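Local coordinates for SusD superfamily protein (Bacteroides vulgatus ATCC 8482, PDB 3JQ0) that probably binds glycans or other nutrients at the bacterial outer membrane, at residues A[162-167]-A[184-189]. Sequence-based numbering, arbitrary orientation.
Sequences ASENAF and ATQMLK
Glu-164 reaches from helix 149-167 to two side chains of helix 182-199, and one carboxylate oxygen, OE1, takes the two stronger bonds. Its syn lone pair accepts from the ammonium of Lys-189 (NZ to OE1 2.9 Å, a salt bridge), while its anti lone pair accepts from the amide of Gln-186 (NE2 to OE1 3.0 Å). The amide bond is nearly straight, at 168°, and the carboxylate and amide planes are 13° apart, so the two groups lie nearly coplanar, edge to edge, with the acceptor in the amide plane; Lys-189 NZ also makes a weak bond to OE2. Glutamate has the length for this: CG sits between the backbone N and the carbonyl carbon (chi1 71°), and the chain runs extended from there across the gap. Lys-189, fully extended, brings its charge to the carboxylate roughly at right angles. Gln-186 instead bends at chi2, turning NE2 to Glu-164 while OE1 accepts from Asn-216 of helix 204-217. Cutting Glu-164 back to an alanine is likely to deprive the Lys-189 ammonium of this counter-charge and Gln-186 NE2 of this acceptor.

Deeper in the interface the short side chains of Ser-163 and Thr-185 fit between the helices and bring their hydroxyls together. Thr-185 OG1 donates to Ser-163 OG at 2.7 Å; the serine oxygen is also hydrogen-bonded to Gly-105 O and the threonine oxygen to Trp-180 NE1, so both buried hydroxyls have a further partner. The threonine's methyl, CG2, packs 3.8 Å from Ser-163 CB. Phe-167 supplies an apolar flank: its ring edge faces Thr-185 OG1 in the ring plane, with CE2 3.7 Å away, and the ring packs edge-to-face with Tyr-102. Segments 162-167 and 184-189 run roughly antiparallel, their axes approaching to 9.9 Å, an antiparallel helix pair consistent with the TPR-like helical scaffold of SusD proteins.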
loop_
_atom_site.group_PDB
_atom_site.type_symbol
_atom_site.label_atom_id
_atom_site.label_comp_id
_atom_site.label_asym_id
_atom_site.label_seq_id
_atom_site.Cartn_x
_atom_site.Cartn_y
_atom_site.Cartn_z
ATOM N N ALA A 162 13.091 19.830 -2.545
ATOM C CA ALA A 162 13.441 20.083 -3.937
ATOM C C ALA A 162 12.250 19.814 -4.857
ATOM O O ALA A 162 11.961 20.558 -5.802
ATOM C CB ALA A 162 14.663 19.290 -4.363
ATOM N N SER A 163 11.541 18.713 -4.586
ATOM C CA SER A 163 10.382 18.330 -5.391
ATOM C C SER A 163 9.281 19.388 -5.306
ATOM O O SER A 163 8.769 19.855 -6.330
ATOM C CB SER A 163 9.865 16.981 -4.926
ATOM O OG SER A 163 8.678 16.629 -5.654
ATOM N N GLU A 164 8.882 19.725 -4.085
ATOM C CA GLU A 164 7.758 20.656 -3.909
ATOM C C GLU A 164 8.126 22.024 -4.464
ATOM O O GLU A 164 7.267 22.721 -5.012
ATOM C CB GLU A 164 7.280 20.700 -2.472
ATOM C CG GLU A 164 8.196 21.374 -1.516
ATOM C CD GLU A 164 7.761 21.257 -0.058
ATOM O OE1 GLU A 164 6.630 20.867 0.257
ATOM O OE2 GLU A 164 8.578 21.680 0.792
ATOM N N ASN A 165 9.391 22.420 -4.328
ATOM C CA ASN A 165 9.810 23.706 -4.878
ATOM C C ASN A 165 9.768 23.726 -6.391
ATOM O O ASN A 165 9.378 24.715 -7.001
ATOM C CB ASN A 165 11.209 24.049 -4.385
ATOM C CG ASN A 165 11.250 24.508 -2.959
ATOM O OD1 ASN A 165 10.200 24.713 -2.329
ATOM N ND2 ASN A 165 12.468 24.625 -2.410
ATOM N N ALA A 166 10.154 22.616 -7.014
ATOM C CA ALA A 166 10.095 22.503 -8.487
ATOM C C ALA A 166 8.629 22.548 -8.978
ATOM O O ALA A 166 8.333 23.230 -9.952
ATOM C CB ALA A 166 10.773 21.223 -8.960
ATOM N N PHE A 167 7.722 21.806 -8.336
ATOM C CA PHE A 167 6.325 21.831 -8.779
ATOM C C PHE A 167 5.699 23.199 -8.504
ATOM O O PHE A 167 4.819 23.625 -9.281
ATOM C CB PHE A 167 5.531 20.769 -8.034
ATOM C CG PHE A 167 5.734 19.340 -8.496
ATOM C CD1 PHE A 167 5.535 18.975 -9.813
ATOM C CD2 PHE A 167 6.046 18.353 -7.584
ATOM C CE1 PHE A 167 5.632 17.651 -10.207
ATOM C CE2 PHE A 167 6.139 17.030 -7.983
ATOM C CZ PHE A 167 5.916 16.685 -9.291
ATOM N N ALA A 184 1.309 14.010 -4.964
ATOM C CA ALA A 184 2.045 12.819 -4.557
ATOM C C ALA A 184 3.197 13.211 -3.611
ATOM O O ALA A 184 3.436 12.590 -2.561
ATOM C CB ALA A 184 2.572 12.028 -5.747
ATOM N N THR A 185 3.942 14.269 -3.968
ATOM C CA THR A 185 5.002 14.774 -3.080
ATOM C C THR A 185 4.415 15.213 -1.724
ATOM O O THR A 185 5.038 14.938 -0.692
ATOM C CB THR A 185 5.792 15.908 -3.731
ATOM O OG1 THR A 185 6.550 15.301 -4.758
ATOM C CG2 THR A 185 6.733 16.588 -2.728
ATOM N N GLN A 186 3.275 15.886 -1.682
ATOM C CA GLN A 186 2.689 16.283 -0.400
ATOM C C GLN A 186 2.246 15.081 0.448
ATOM O O GLN A 186 2.435 15.094 1.646
ATOM C CB GLN A 186 1.560 17.285 -0.574
ATOM C CG GLN A 186 2.030 18.603 -1.175
ATOM C CD GLN A 186 3.074 19.278 -0.321
ATOM O OE1 GLN A 186 2.840 19.569 0.868
ATOM N NE2 GLN A 186 4.235 19.532 -0.916
HETATM N N MSE A 187 1.714 14.023 -0.194
HETATM C CA MSE A 187 1.401 12.795 0.528
HETATM C C MSE A 187 2.660 12.221 1.155
HETATM O O MSE A 187 2.681 11.855 2.340
HETATM C CB MSE A 187 0.784 11.752 -0.419
HETATM C CG MSE A 187 -0.694 11.916 -0.719
HETATM SE SE MSE A 187 -1.847 11.813 0.828
HETATM C CE MSE A 187 -1.483 10.050 1.397
ATOM N N LEU A 188 3.719 12.077 0.375
ATOM C CA LEU A 188 4.966 11.512 0.860
ATOM C C LEU A 188 5.536 12.395 1.972
ATOM O O LEU A 188 6.038 11.900 2.980
ATOM C CB LEU A 188 5.949 11.397 -0.294
ATOM C CG LEU A 188 7.366 10.995 0.106
ATOM C CD1 LEU A 188 7.411 9.617 0.756
ATOM C CD2 LEU A 188 8.282 11.056 -1.126
ATOM N N LYS A 189 5.446 13.700 1.802
ATOM C CA LYS A 189 5.908 14.642 2.841
ATOM C C LYS A 189 5.161 14.396 4.155
ATOM O O LYS A 189 5.761 14.342 5.235
ATOM C CB LYS A 189 5.718 16.062 2.346
ATOM C CG LYS A 189 6.268 17.115 3.320
ATOM C CD LYS A 189 6.165 18.517 2.777
ATOM C CE LYS A 189 6.822 19.542 3.661
ATOM N NZ LYS A 189 6.623 20.933 3.123
#